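Local coordinates for hypothetical protein Atu0120 (Agrobacterium tumefaciens, PDB 2I6H) that is of unknown function but is an all-helical member of the bacterial DUF924 family and binds calcium ions in the crystal, at residues D33-W38 against G79-L84; R62-A67 against M87-Q92; P109-F114 against Y136-H141; A146-A151 against D171-F176. All coordinates share one frame; numbering follows the deposited sequence. Where two conformers were deposited one is given.

Contact 1: D33-W38 against G79-L84; sequences DIVDFW and GAESSL
Two helices of an all-helical fold meet here where Val35, midway along helix 29-41, presses on Glu81 and Leu84 in the first two turns of helix 80-97. It is an instance of a single branched residue carrying a contact on its two methyls. With CG1 anti to the backbone N (chi1 174°), the branches of Val35 part company. CG2 drives onto the other backbone and comes within 3.2 Å of Glu81 O, while CG1 reaches the side chains, lying 4.2 Å from Leu84 CD2 and equally far from Glu81 OE1. Both partners cross the valine at about a right angle, and they stand three residues apart, on neighbouring turns of one helix face. Gly79 holds the N-cap position of that helix, and its carbonyl starts the bonding with Ser83 N at 2.9 Å. Glu81 borders the apolar patch: its extended chain brings CD and OE1 near Val35 CG1, and OE2 goes on to a salt bridge with Lys39 of helix 29-41. Asp36 OD1 lies 6.0 Å from Glu81 OE1, so the lysine probably eases what would otherwise be mutual repulsion of two acids. Beyond Leu84, the apolar packing continues to Phe134. The contact is thus helix-helix packing within an all-helical fold, a buried valine set between helices 29-41 and 80-97 with the Glu81-Lys39 pair at its exposed rim.

Contact 2: R62-A67 against M87-Q92; sequences RDAHFA and MLLLDQ
Met87 O, lying on the helix that sends Leu89 against Ala64, accepts three backbone N-H groups. Asp91 N gives the firm bond at 2.8 Å, whereas those of Leu90 and Gln92 are weak; the helix thus widens into a pi-type turn over 88-92. Residue 87 is modelled as selenomethionine. Facing this turn, helix 62-67 crosses at -86°, with the short axes 9.1 Å apart. Small meets branched at the crossing: Ala64 CB sits 3.8 Å from Leu89 CD2, and the other methyl, CD1, lies 3.8 Å from Ala64 O. Both methyls of Leu89 thus lie near Ala64 CB, and CD1 also reaches its carbonyl. The ring of His65, whose CG is anti to the backbone N (chi1 175°), extends toward Leu89 and Leu90, but the way the imidazole is turned remains doubtful. Beyond the packed face, Gln92 NE2 donates in its amide plane to Asp91 OD2 at 2.9 Å (158°), meeting the carboxylate from the anti side and tilted out of its plane. Leu30 and Ile34 of helix 29-41 extend the apolar packing past Ala64 and Leu89. The whole is a near-perpendicular helix-helix crossing, a small residue set against a leucine, inside an all-helical domain.

Contact 3: P109-F114 against Y136-H141; sequences PLARFF and YLPFSH
The backbones come close where Arg112, in helix 108-120, faces Pro138 in the short helix 137-140, their CA atoms 5.1 Å apart. Pro138 turns its ring carbon CB to the longer helix, 4.0 Å from Arg112 CA and 4.2 Å from Ala111 CB. Arg112 then runs on past the proline, its CG 3.5 Å from Pro138 O. In the conformer described, one of two deposited, the chain bends at chi3 (-62°) and carries the guanidinium back over Pro109 CA, which lies 3.3 Å above one face. At the edge of that group, in its plane, sits a water. It accepts from Arg112 NH1 at 2.9 Å and donates to Pro138 O at 2.6 Å, linking the two helices. Phe139 swings its CZ to 4.1 Å from Arg112 O, and its side chain also touches Ala115 and Ile119 farther along helix 108-120. Pro138 O also receives a weak bond from His141 N, within its own segment. Carbon packing therefore brings the helices together, while the polar link between them is indirect; the water bridge belongs to one conformer of the arginine, and whether the other keeps it is not known.

Contact 4: A146-A151 against D171-F176; sequences AAQQRA and DIVERF
Gln148 and Gln149, neighbours on helix 145-155, meet Val173 and Glu174 of helix 160-176 in two ways, and their torsions tell the difference. Both begin alike, with CG anti to the carbonyl carbon. Gln148 then folds at chi2 (-64°), which lays its CG on Val173 CB at 3.8 Å and its amide beside the valine, NE2 3.8 Å from Val173 CG2. That amide nitrogen finds its polar partners elsewhere, in hydrogen bonds to the carbonyls of Ala142 and Ser140. Gln149 stays extended instead and crosses Glu174, likewise extended, at about a right angle. Its NE2 donates to Glu174 OE2 over 2.9 Å with a nearly straight N-H...O angle of 166°. The bond lies in the amide plane and meets the oxygen almost along its C-O axis, and the amide and carboxylate planes stand 80° apart. Glu174 was deposited in two conformers, and this geometry belongs to one of them. Its OE1 forms a salt bridge with Arg170, one turn earlier on the same helix, so both carboxylate oxygens have partners and the negative charge is probably well supported. Phe179 covers Val173 and Gln148 from a following loop. Helices 145-155 and 160-176 of this all-helical fold are thus joined by an interface with a buried side, valine against folded amide, and a polar, more exposed margin.

Overall arrangement
Contacts 1 and 2 share helix 80-97 and interlock: Trp38 CE2 lies 3.4 Å from Leu88 CD2, and Ile34 CD1 is 3.7 Å from Leu89 CD1. Contact 2 joins contact 3 by a probable hydrogen bond, Asp91 OD1 to His141 ND1 at 2.6 Å, beside packing of Leu90 on Phe114. Contact 3 in turn passes to contact 4 through a probable hydrogen bond of Ser140 O with Gln148 NE2, 2.8 Å. The four thus form a chain of neighbours, its ends, contacts 1 and 4, about 28 Å apart between centres on opposite sides of the chain's centre. A bound calcium ion lies about 11 Å from the side chain of Glu174, too far for coordination.

Contact 1: D33-W38 against G79-L84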
loop_
_atom_site.group_PDB
_atom_site.type_symbol
_atom_site.label_atom_id
_atom_site.label_comp_id
_atom_site.label_asym_id
_atom_site.label_seq_id
_atom_site.Cartn_x
_atom_site.Cartn_y
_atom_site.Cartn_z
ATOM N N ASP A 33 -11.822 20.328 12.111
ATOM C CA ASP A 33 -11.510 19.360 13.192
ATOM C C ASP A 33 -11.345 17.950 12.660
ATOM O O ASP A 33 -10.460 17.229 13.127
ATOM C CB ASP A 33 -12.603 19.340 14.288
ATOM C CG ASP A 33 -12.647 20.622 15.129
ATOM O OD1 ASP A 33 -11.712 21.443 15.037
ATOM O OD2 ASP A 33 -13.643 20.782 15.894
ATOM N N ILE A 34 -12.233 17.515 11.748
ATOM C CA ILE A 34 -12.183 16.134 11.233
ATOM C C ILE A 34 -10.861 15.960 10.479
ATOM O O ILE A 34 -10.126 14.967 10.672
ATOM C CB ILE A 34 -13.422 15.828 10.337
ATOM C CG1 ILE A 34 -14.673 15.729 11.236
ATOM C CG2 ILE A 34 -13.190 14.585 9.481
ATOM C CD1 ILE A 34 -15.995 15.917 10.444
ATOM N N VAL A 35 -10.564 16.933 9.622
ATOM C CA VAL A 35 -9.360 16.857 8.801
ATOM C C VAL A 35 -8.105 16.885 9.691
ATOM O O VAL A 35 -7.195 16.051 9.517
ATOM C CB VAL A 35 -9.336 17.952 7.697
ATOM C CG1 VAL A 35 -7.963 17.919 6.944
ATOM C CG2 VAL A 35 -10.518 17.715 6.685
ATOM N N ASP A 36 -8.083 17.797 10.666
ATOM C CA ASP A 36 -6.968 17.865 11.650
ATOM C C ASP A 36 -6.758 16.516 12.375
ATOM O O ASP A 36 -5.641 16.044 12.549
ATOM C CB ASP A 36 -7.261 18.946 12.685
ATOM C CG ASP A 36 -6.963 20.339 12.183
ATOM O OD1 ASP A 36 -6.416 20.470 11.061
ATOM O OD2 ASP A 36 -7.276 21.291 12.921
ATOM N N PHE A 37 -7.853 15.938 12.847
ATOM C CA PHE A 37 -7.821 14.617 13.487
ATOM C C PHE A 37 -7.185 13.553 12.547
ATOM O O PHE A 37 -6.336 12.761 12.962
ATOM C CB PHE A 37 -9.257 14.222 13.846
ATOM C CG PHE A 37 -9.428 12.752 14.205
ATOM C CD1 PHE A 37 -9.289 12.306 15.521
ATOM C CD2 PHE A 37 -9.773 11.818 13.222
ATOM C CE1 PHE A 37 -9.465 10.937 15.835
ATOM C CE2 PHE A 37 -9.939 10.444 13.539
ATOM C CZ PHE A 37 -9.788 10.022 14.834
ATOM N N TRP A 38 -7.635 13.537 11.297
ATOM C CA TRP A 38 -7.119 12.573 10.305
ATOM C C TRP A 38 -5.606 12.776 10.070
ATOM O O TRP A 38 -4.813 11.783 10.050
ATOM C CB TRP A 38 -7.901 12.707 9.014
ATOM C CG TRP A 38 -7.832 11.432 8.108
ATOM C CD1 TRP A 38 -7.192 11.312 6.907
ATOM C CD2 TRP A 38 -8.405 10.150 8.386
ATOM N NE1 TRP A 38 -7.335 10.037 6.404
ATOM C CE2 TRP A 38 -8.087 9.303 7.283
ATOM C CE3 TRP A 38 -9.173 9.635 9.450
ATOM C CZ2 TRP A 38 -8.485 7.964 7.224
ATOM C CZ3 TRP A 38 -9.593 8.300 9.379
ATOM C CH2 TRP A 38 -9.252 7.485 8.268
ATOM N N GLY A 79 -15.924 23.493 -0.166
ATOM C CA GLY A 79 -14.487 23.591 0.193
ATOM C C GLY A 79 -13.754 22.279 -0.081
ATOM O O GLY A 79 -14.350 21.201 0.024
ATOM N N ALA A 80 -12.475 22.363 -0.429
ATOM C CA ALA A 80 -11.715 21.150 -0.705
ATOM C C ALA A 80 -11.522 20.312 0.558
ATOM O O ALA A 80 -11.821 19.101 0.545
ATOM C CB ALA A 80 -10.340 21.473 -1.373
ATOM N N GLU A 81 -11.004 20.913 1.641
ATOM C CA GLU A 81 -10.800 20.114 2.857
ATOM C C GLU A 81 -12.117 19.705 3.531
ATOM O O GLU A 81 -12.210 18.638 4.096
ATOM C CB GLU A 81 -9.847 20.794 3.843
ATOM C CG GLU A 81 -8.415 20.866 3.237
ATOM C CD GLU A 81 -7.304 21.082 4.277
ATOM O OE1 GLU A 81 -7.591 21.728 5.297
ATOM O OE2 GLU A 81 -6.169 20.571 4.071
ATOM N N SER A 82 -13.146 20.552 3.444
ATOM C CA SER A 82 -14.447 20.144 3.976
ATOM C C SER A 82 -15.031 18.988 3.148
ATOM O O SER A 82 -15.707 18.108 3.698
ATOM C CB SER A 82 -15.436 21.336 4.109
ATOM O OG SER A 82 -15.583 22.017 2.877
ATOM N N SER A 83 -14.750 18.955 1.847
ATOM C CA SER A 83 -15.193 17.796 1.042
ATOM C C SER A 83 -14.396 16.545 1.434
ATOM O O SER A 83 -14.956 15.467 1.500
ATOM C CB SER A 83 -15.054 18.029 -0.457
ATOM O OG SER A 83 -16.015 18.974 -0.916
ATOM N N LEU A 84 -13.098 16.716 1.682
ATOM C CA LEU A 84 -12.301 15.623 2.268
ATOM C C LEU A 84 -12.959 15.096 3.562
ATOM O O LEU A 84 -13.056 13.886 3.774
ATOM C CB LEU A 84 -10.840 16.097 2.546
ATOM C CG LEU A 84 -9.914 15.089 3.279
ATOM C CD1 LEU A 84 -9.885 13.733 2.513
ATOM C CD2 LEU A 84 -8.487 15.642 3.478
#

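Contact 2: R62-A67 against M87-Q92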
loop_
_atom_site.group_PDB
_atom_site.type_symbol
_atom_site.label_atom_id
_atom_site.label_comp_id
_atom_site.label_asym_id
_atom_site.label_seq_id
_atom_site.Cartn_x
_atom_site.Cartn_y
_atom_site.Cartn_z
ATOM N N ARG A 62 -18.989 10.394 15.656
ATOM C CA ARG A 62 -20.256 9.685 15.387
ATOM C C ARG A 62 -21.364 10.666 14.988
ATOM O O ARG A 62 -22.045 10.447 13.994
ATOM C CB ARG A 62 -20.712 8.811 16.572
ATOM C CG ARG A 62 -22.044 8.118 16.312
ATOM C CD ARG A 62 -23.194 8.932 16.918
ATOM N NE ARG A 62 -24.490 8.277 16.666
ATOM C CZ ARG A 62 -25.618 8.911 16.363
ATOM N NH1 ARG A 62 -26.716 8.194 16.110
ATOM N NH2 ARG A 62 -25.677 10.252 16.324
ATOM N N ASP A 63 -21.552 11.746 15.756
ATOM C CA ASP A 63 -22.645 12.698 15.448
ATOM C C ASP A 63 -22.478 13.319 14.063
ATOM O O ASP A 63 -23.458 13.474 13.325
ATOM C CB ASP A 63 -22.759 13.789 16.528
ATOM C CG ASP A 63 -23.363 13.265 17.808
ATOM O OD1 ASP A 63 -23.931 12.130 17.806
ATOM O OD2 ASP A 63 -23.251 13.972 18.834
ATOM N N ALA A 64 -21.229 13.674 13.740
ATOM C CA ALA A 64 -20.901 14.235 12.436
ATOM C C ALA A 64 -21.261 13.253 11.318
ATOM O O ALA A 64 -21.824 13.679 10.277
ATOM C CB ALA A 64 -19.439 14.623 12.378
ATOM N N HIS A 65 -20.959 11.955 11.526
ATOM C CA HIS A 65 -21.302 10.947 10.515
ATOM C C HIS A 65 -22.794 11.020 10.207
ATOM O O HIS A 65 -23.204 11.044 9.015
ATOM C CB HIS A 65 -20.989 9.509 10.953
ATOM C CG HIS A 65 -21.458 8.495 9.945
ATOM N ND1 HIS A 65 -22.635 7.771 10.081
ATOM C CD2 HIS A 65 -20.938 8.145 8.747
ATOM C CE1 HIS A 65 -22.774 6.978 9.021
ATOM N NE2 HIS A 65 -21.762 7.197 8.195
ATOM N N PHE A 66 -23.591 10.997 11.276
ATOM C CA PHE A 66 -25.039 10.987 11.105
ATOM C C PHE A 66 -25.590 12.258 10.453
ATOM O O PHE A 66 -26.488 12.179 9.601
ATOM C CB PHE A 66 -25.749 10.552 12.384
ATOM C CG PHE A 66 -25.683 9.052 12.582
ATOM C CD1 PHE A 66 -26.663 8.211 12.002
ATOM C CD2 PHE A 66 -24.628 8.487 13.275
ATOM C CE1 PHE A 66 -26.580 6.798 12.130
ATOM C CE2 PHE A 66 -24.556 7.094 13.431
ATOM C CZ PHE A 66 -25.502 6.256 12.855
ATOM N N ALA A 67 -25.008 13.397 10.799
ATOM C CA ALA A 67 -25.392 14.685 10.184
ATOM C C ALA A 67 -25.118 14.625 8.676
ATOM O O ALA A 67 -25.954 15.016 7.858
ATOM C CB ALA A 67 -24.626 15.864 10.820
HETATM N N MSE A 87 -15.665 12.728 2.809
HETATM C CA MSE A 87 -15.153 11.411 2.416
HETATM C C MSE A 87 -14.834 10.604 3.686
HETATM O O MSE A 87 -15.179 9.411 3.804
HETATM C CB MSE A 87 -13.845 11.535 1.615
HETATM C CG MSE A 87 -13.891 12.342 0.383
HETATM SE SE MSE A 87 -15.184 11.563 -0.932
HETATM C CE MSE A 87 -16.655 12.737 -0.568
ATOM N N LEU A 88 -14.194 11.268 4.642
ATOM C CA LEU A 88 -13.750 10.619 5.883
ATOM C C LEU A 88 -14.954 10.182 6.693
ATOM O O LEU A 88 -14.977 9.073 7.264
ATOM C CB LEU A 88 -12.863 11.566 6.671
ATOM C CG LEU A 88 -11.568 11.906 5.939
ATOM C CD1 LEU A 88 -10.785 12.889 6.836
ATOM C CD2 LEU A 88 -10.731 10.668 5.594
ATOM N N LEU A 89 -15.995 11.007 6.714
ATOM C CA LEU A 89 -17.223 10.611 7.435
ATOM C C LEU A 89 -18.056 9.506 6.755
ATOM O O LEU A 89 -18.689 8.676 7.447
ATOM C CB LEU A 89 -18.113 11.827 7.586
ATOM C CG LEU A 89 -17.565 12.906 8.535
ATOM C CD1 LEU A 89 -18.517 14.083 8.482
ATOM C CD2 LEU A 89 -17.459 12.330 10.010
ATOM N N LEU A 90 -18.087 9.509 5.414
ATOM C CA LEU A 90 -19.055 8.662 4.689
ATOM C C LEU A 90 -18.460 7.404 4.063
ATOM O O LEU A 90 -19.195 6.437 3.796
ATOM C CB LEU A 90 -19.827 9.460 3.640
ATOM C CG LEU A 90 -20.688 10.589 4.233
ATOM C CD1 LEU A 90 -21.208 11.445 3.123
ATOM C CD2 LEU A 90 -21.853 10.002 5.105
ATOM N N ASP A 91 -17.137 7.402 3.888
ATOM C CA ASP A 91 -16.409 6.262 3.354
ATOM C C ASP A 91 -15.497 5.599 4.395
ATOM O O ASP A 91 -15.444 4.366 4.473
ATOM C CB ASP A 91 -15.582 6.695 2.114
ATOM C CG ASP A 91 -14.812 5.512 1.489
ATOM O OD1 ASP A 91 -15.439 4.677 0.778
ATOM O OD2 ASP A 91 -13.589 5.420 1.756
ATOM N N GLN A 92 -14.763 6.405 5.164
ATOM C CA GLN A 92 -13.840 5.831 6.154
ATOM C C GLN A 92 -14.483 5.461 7.491
ATOM O O GLN A 92 -14.366 4.304 7.957
ATOM C CB GLN A 92 -12.650 6.767 6.380
ATOM C CG GLN A 92 -11.777 6.899 5.149
ATOM C CD GLN A 92 -11.099 5.600 4.832
ATOM O OE1 GLN A 92 -10.214 5.171 5.561
ATOM N NE2 GLN A 92 -11.537 4.932 3.735
#

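Contact 3: P109-F114 against Y136-H141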
loop_
_atom_site.group_PDB
_atom_site.type_symbol
_atom_site.label_atom_id
_atom_site.label_comp_id
_atom_site.label_asym_id
_atom_site.label_seq_id
_atom_site.Cartn_x
_atom_site.Cartn_y
_atom_site.Cartn_z
ATOM N N PRO A 109 -23.121 4.738 -1.337
ATOM C CA PRO A 109 -23.668 5.467 -2.505
ATOM C C PRO A 109 -23.577 6.996 -2.316
ATOM O O PRO A 109 -23.237 7.734 -3.271
ATOM C CB PRO A 109 -25.145 5.006 -2.562
ATOM C CG PRO A 109 -25.091 3.625 -1.979
ATOM C CD PRO A 109 -24.093 3.738 -0.810
ATOM N N LEU A 110 -23.836 7.474 -1.101
ATOM C CA LEU A 110 -23.706 8.911 -0.820
ATOM C C LEU A 110 -22.256 9.386 -0.945
ATOM O O LEU A 110 -21.993 10.462 -1.513
ATOM C CB LEU A 110 -24.242 9.253 0.579
ATOM C CG LEU A 110 -24.336 10.736 0.957
ATOM C CD1 LEU A 110 -25.119 11.563 -0.129
ATOM C CD2 LEU A 110 -24.927 10.914 2.410
ATOM N N ALA A 111 -21.328 8.611 -0.397
ATOM C CA ALA A 111 -19.887 8.951 -0.499
ATOM C C ALA A 111 -19.458 9.079 -1.962
ATOM O O ALA A 111 -18.756 10.040 -2.316
ATOM C CB ALA A 111 -19.048 7.936 0.217
ATOM N N ARG A 112 -19.915 8.147 -2.799
ATOM C CA ARG A 112 -19.561 8.123 -4.215
ATOM C C ARG A 112 -20.124 9.337 -4.930
ATOM O O ARG A 112 -19.458 9.956 -5.772
ATOM C CB ARG A 112 -20.172 6.903 -4.862
ATOM C CG ARG A 112 -19.414 5.667 -4.624
ATOM C CD ARG A 112 -19.621 4.755 -5.814
ATOM N NE ARG A 112 -21.018 4.372 -5.985
ATOM C CZ ARG A 112 -21.699 3.628 -5.120
ATOM N NH1 ARG A 112 -21.124 3.216 -4.010
ATOM N NH2 ARG A 112 -22.968 3.312 -5.357
ATOM N N PHE A 113 -21.376 9.669 -4.602
ATOM C CA PHE A 113 -22.069 10.806 -5.198
ATOM C C PHE A 113 -21.274 12.085 -4.843
ATOM O O PHE A 113 -20.969 12.946 -5.718
ATOM C CB PHE A 113 -23.494 10.879 -4.617
ATOM C CG PHE A 113 -24.225 12.122 -4.990
ATOM C CD1 PHE A 113 -24.679 12.309 -6.299
ATOM C CD2 PHE A 113 -24.397 13.137 -4.073
ATOM C CE1 PHE A 113 -25.360 13.509 -6.660
ATOM C CE2 PHE A 113 -25.068 14.327 -4.410
ATOM C CZ PHE A 113 -25.538 14.515 -5.719
ATOM N N PHE A 114 -20.904 12.205 -3.567
ATOM C CA PHE A 114 -20.097 13.338 -3.150
ATOM C C PHE A 114 -18.680 13.335 -3.722
ATOM O O PHE A 114 -18.166 14.405 -4.062
ATOM C CB PHE A 114 -20.008 13.411 -1.642
ATOM C CG PHE A 114 -21.262 13.960 -0.957
ATOM C CD1 PHE A 114 -22.226 14.729 -1.609
ATOM C CD2 PHE A 114 -21.432 13.693 0.400
ATOM C CE1 PHE A 114 -23.396 15.222 -0.870
ATOM C CE2 PHE A 114 -22.548 14.189 1.123
ATOM C CZ PHE A 114 -23.507 14.979 0.479
ATOM N N TYR A 136 -10.863 9.011 -3.764
ATOM C CA TYR A 136 -10.918 7.941 -4.802
ATOM C C TYR A 136 -11.423 6.621 -4.226
ATOM O O TYR A 136 -12.006 5.781 -4.934
ATOM C CB TYR A 136 -9.516 7.750 -5.417
ATOM C CG TYR A 136 -8.895 9.039 -5.952
ATOM C CD1 TYR A 136 -9.695 10.141 -6.351
ATOM C CD2 TYR A 136 -7.501 9.126 -6.103
ATOM C CE1 TYR A 136 -9.070 11.316 -6.863
ATOM C CE2 TYR A 136 -6.880 10.282 -6.603
ATOM C CZ TYR A 136 -7.672 11.357 -6.984
ATOM O OH TYR A 136 -7.061 12.501 -7.482
ATOM N N LEU A 137 -11.183 6.430 -2.924
ATOM C CA LEU A 137 -11.583 5.190 -2.270
ATOM C C LEU A 137 -13.087 4.855 -2.436
ATOM O O LEU A 137 -13.420 3.665 -2.557
ATOM C CB LEU A 137 -11.146 5.164 -0.782
ATOM C CG LEU A 137 -9.612 5.087 -0.597
ATOM C CD1 LEU A 137 -9.286 5.220 0.887
ATOM C CD2 LEU A 137 -9.113 3.736 -1.121
ATOM N N PRO A 138 -13.995 5.870 -2.409
ATOM C CA PRO A 138 -15.416 5.531 -2.647
ATOM C C PRO A 138 -15.606 4.781 -3.986
ATOM O O PRO A 138 -16.471 3.916 -4.082
ATOM C CB PRO A 138 -16.131 6.897 -2.617
ATOM C CG PRO A 138 -15.290 7.714 -1.673
ATOM C CD PRO A 138 -13.838 7.303 -2.096
ATOM N N PHE A 139 -14.773 5.085 -4.984
ATOM C CA PHE A 139 -14.902 4.386 -6.280
ATOM C C PHE A 139 -14.398 2.935 -6.153
ATOM O O PHE A 139 -15.041 2.017 -6.678
ATOM C CB PHE A 139 -14.221 5.178 -7.391
ATOM C CG PHE A 139 -14.813 6.550 -7.566
ATOM C CD1 PHE A 139 -16.067 6.686 -8.175
ATOM C CD2 PHE A 139 -14.153 7.682 -7.058
ATOM C CE1 PHE A 139 -16.656 7.979 -8.351
ATOM C CE2 PHE A 139 -14.739 8.968 -7.205
ATOM C CZ PHE A 139 -15.987 9.103 -7.852
ATOM N N SER A 140 -13.307 2.726 -5.413
ATOM C CA SER A 140 -12.813 1.370 -5.149
ATOM C C SER A 140 -13.825 0.543 -4.350
ATOM O O SER A 140 -13.851 -0.691 -4.428
ATOM C CB SER A 140 -11.487 1.445 -4.387
ATOM O OG SER A 140 -10.442 1.756 -5.295
ATOM N N HIS A 141 -14.644 1.221 -3.549
ATOM C CA HIS A 141 -15.590 0.529 -2.664
ATOM C C HIS A 141 -16.940 0.243 -3.294
ATOM O O HIS A 141 -17.756 -0.448 -2.695
ATOM C CB HIS A 141 -15.761 1.319 -1.340
ATOM C CG HIS A 141 -14.504 1.390 -0.524
ATOM N ND1 HIS A 141 -14.207 2.459 0.291
ATOM C CD2 HIS A 141 -13.472 0.516 -0.397
ATOM C CE1 HIS A 141 -13.032 2.250 0.873
ATOM N NE2 HIS A 141 -12.568 1.076 0.483
HETATM O O HOH W 1 -18.579 3.422 -2.558
#

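Contact 4: A146-A151 against D171-F176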
loop_
_atom_site.group_PDB
_atom_site.type_symbol
_atom_site.label_atom_id
_atom_site.label_comp_id
_atom_site.label_asym_id
_atom_site.label_seq_id
_atom_site.Cartn_x
_atom_site.Cartn_y
_atom_site.Cartn_z
ATOM N N ALA A 146 -17.937 0.645 -13.782
ATOM C CA ALA A 146 -17.575 2.029 -14.157
ATOM C C ALA A 146 -16.773 2.674 -13.021
ATOM O O ALA A 146 -15.727 3.280 -13.273
ATOM C CB ALA A 146 -18.821 2.862 -14.419
ATOM N N ALA A 147 -17.278 2.536 -11.788
ATOM C CA ALA A 147 -16.602 3.096 -10.612
ATOM C C ALA A 147 -15.199 2.535 -10.469
ATOM O O ALA A 147 -14.240 3.264 -10.199
ATOM C CB ALA A 147 -17.401 2.793 -9.371
ATOM N N GLN A 148 -15.056 1.236 -10.672
ATOM C CA GLN A 148 -13.724 0.618 -10.533
ATOM C C GLN A 148 -12.721 1.137 -11.550
ATOM O O GLN A 148 -11.558 1.365 -11.223
ATOM C CB GLN A 148 -13.844 -0.895 -10.645
ATOM C CG GLN A 148 -14.606 -1.533 -9.460
ATOM C CD GLN A 148 -13.887 -1.359 -8.132
ATOM O OE1 GLN A 148 -12.660 -1.342 -8.068
ATOM N NE2 GLN A 148 -14.655 -1.245 -7.064
ATOM N N GLN A 149 -13.164 1.272 -12.801
ATOM C CA GLN A 149 -12.288 1.772 -13.856
ATOM C C GLN A 149 -11.915 3.203 -13.549
ATOM O O GLN A 149 -10.758 3.590 -13.735
ATOM C CB GLN A 149 -12.978 1.625 -15.208
ATOM C CG GLN A 149 -13.206 0.145 -15.471
ATOM C CD GLN A 149 -13.446 -0.122 -16.900
ATOM O OE1 GLN A 149 -13.703 0.809 -17.676
ATOM N NE2 GLN A 149 -13.400 -1.398 -17.276
ATOM N N ARG A 150 -12.881 3.971 -13.055
ATOM C CA ARG A 150 -12.613 5.338 -12.635
ATOM C C ARG A 150 -11.588 5.392 -11.493
ATOM O O ARG A 150 -10.661 6.218 -11.535
ATOM C CB ARG A 150 -13.892 6.036 -12.214
ATOM C CG ARG A 150 -13.705 7.515 -12.023
ATOM C CD ARG A 150 -15.018 8.196 -11.658
ATOM N NE ARG A 150 -14.810 9.642 -11.669
ATOM C CZ ARG A 150 -15.739 10.523 -11.335
ATOM N NH1 ARG A 150 -16.933 10.112 -10.957
ATOM N NH2 ARG A 150 -15.465 11.825 -11.401
ATOM N N ALA A 151 -11.729 4.494 -10.510
ATOM C CA ALA A 151 -10.745 4.401 -9.417
ATOM C C ALA A 151 -9.337 4.147 -9.938
ATOM O O ALA A 151 -8.388 4.798 -9.477
ATOM C CB ALA A 151 -11.125 3.267 -8.424
ATOM N N ASP A 171 -10.244 -5.969 -9.949
ATOM C CA ASP A 171 -10.213 -7.364 -10.397
ATOM C C ASP A 171 -11.359 -8.178 -9.801
ATOM O O ASP A 171 -11.936 -8.989 -10.508
ATOM C CB ASP A 171 -8.907 -8.026 -10.006
ATOM C CG ASP A 171 -7.744 -7.583 -10.893
ATOM O OD1 ASP A 171 -7.966 -7.051 -12.020
ATOM O OD2 ASP A 171 -6.599 -7.761 -10.452
ATOM N N ILE A 172 -11.657 -7.967 -8.506
ATOM C CA ILE A 172 -12.735 -8.693 -7.845
ATOM C C ILE A 172 -14.085 -8.349 -8.487
ATOM O O ILE A 172 -14.889 -9.247 -8.798
ATOM C CB ILE A 172 -12.750 -8.419 -6.314
ATOM C CG1 ILE A 172 -11.391 -8.768 -5.687
ATOM C CG2 ILE A 172 -13.865 -9.203 -5.631
ATOM C CD1 ILE A 172 -11.210 -8.146 -4.295
ATOM N N VAL A 173 -14.336 -7.054 -8.675
ATOM C CA VAL A 173 -15.594 -6.601 -9.248
ATOM C C VAL A 173 -15.740 -7.032 -10.715
ATOM O O VAL A 173 -16.837 -7.421 -11.140
ATOM C CB VAL A 173 -15.794 -5.085 -9.052
ATOM C CG1 VAL A 173 -17.039 -4.557 -9.796
ATOM C CG2 VAL A 173 -15.951 -4.783 -7.550
ATOM N N GLU A 174 -14.671 -6.978 -11.503
ATOM C CA GLU A 174 -14.805 -7.390 -12.900
ATOM C C GLU A 174 -15.046 -8.907 -12.985
ATOM O O GLU A 174 -15.692 -9.386 -13.905
ATOM C CB GLU A 174 -13.645 -6.857 -13.759
ATOM C CG GLU A 174 -13.788 -5.342 -14.041
ATOM C CD GLU A 174 -12.678 -4.779 -14.918
ATOM O OE1 GLU A 174 -11.553 -5.306 -14.872
ATOM O OE2 GLU A 174 -12.905 -3.784 -15.639
ATOM N N ARG A 175 -14.592 -9.645 -11.967
ATOM C CA ARG A 175 -14.746 -11.090 -11.932
ATOM C C ARG A 175 -16.129 -11.527 -11.418
ATOM O O ARG A 175 -16.746 -12.421 -11.997
ATOM C CB ARG A 175 -13.622 -11.706 -11.104
ATOM C CG ARG A 175 -13.718 -13.194 -10.905
ATOM C CD ARG A 175 -12.344 -13.767 -10.556
ATOM N NE ARG A 175 -12.451 -15.170 -10.173
ATOM C CZ ARG A 175 -11.684 -15.776 -9.265
ATOM N NH1 ARG A 175 -10.722 -15.101 -8.617
ATOM N NH2 ARG A 175 -11.887 -17.066 -9.005
ATOM N N PHE A 176 -16.632 -10.869 -10.384
ATOM C CA PHE A 176 -17.867 -11.304 -9.718
ATOM C C PHE A 176 -19.038 -10.347 -9.835
ATOM O O PHE A 176 -20.194 -10.712 -9.482
ATOM C CB PHE A 176 -17.581 -11.581 -8.231
ATOM C CG PHE A 176 -16.579 -12.663 -8.021
ATOM C CD1 PHE A 176 -16.844 -13.970 -8.475
ATOM C CD2 PHE A 176 -15.353 -12.393 -7.391
ATOM C CE1 PHE A 176 -15.907 -15.001 -8.297
ATOM C CE2 PHE A 176 -14.409 -13.423 -7.198
ATOM C CZ PHE A 176 -14.691 -14.726 -7.652
#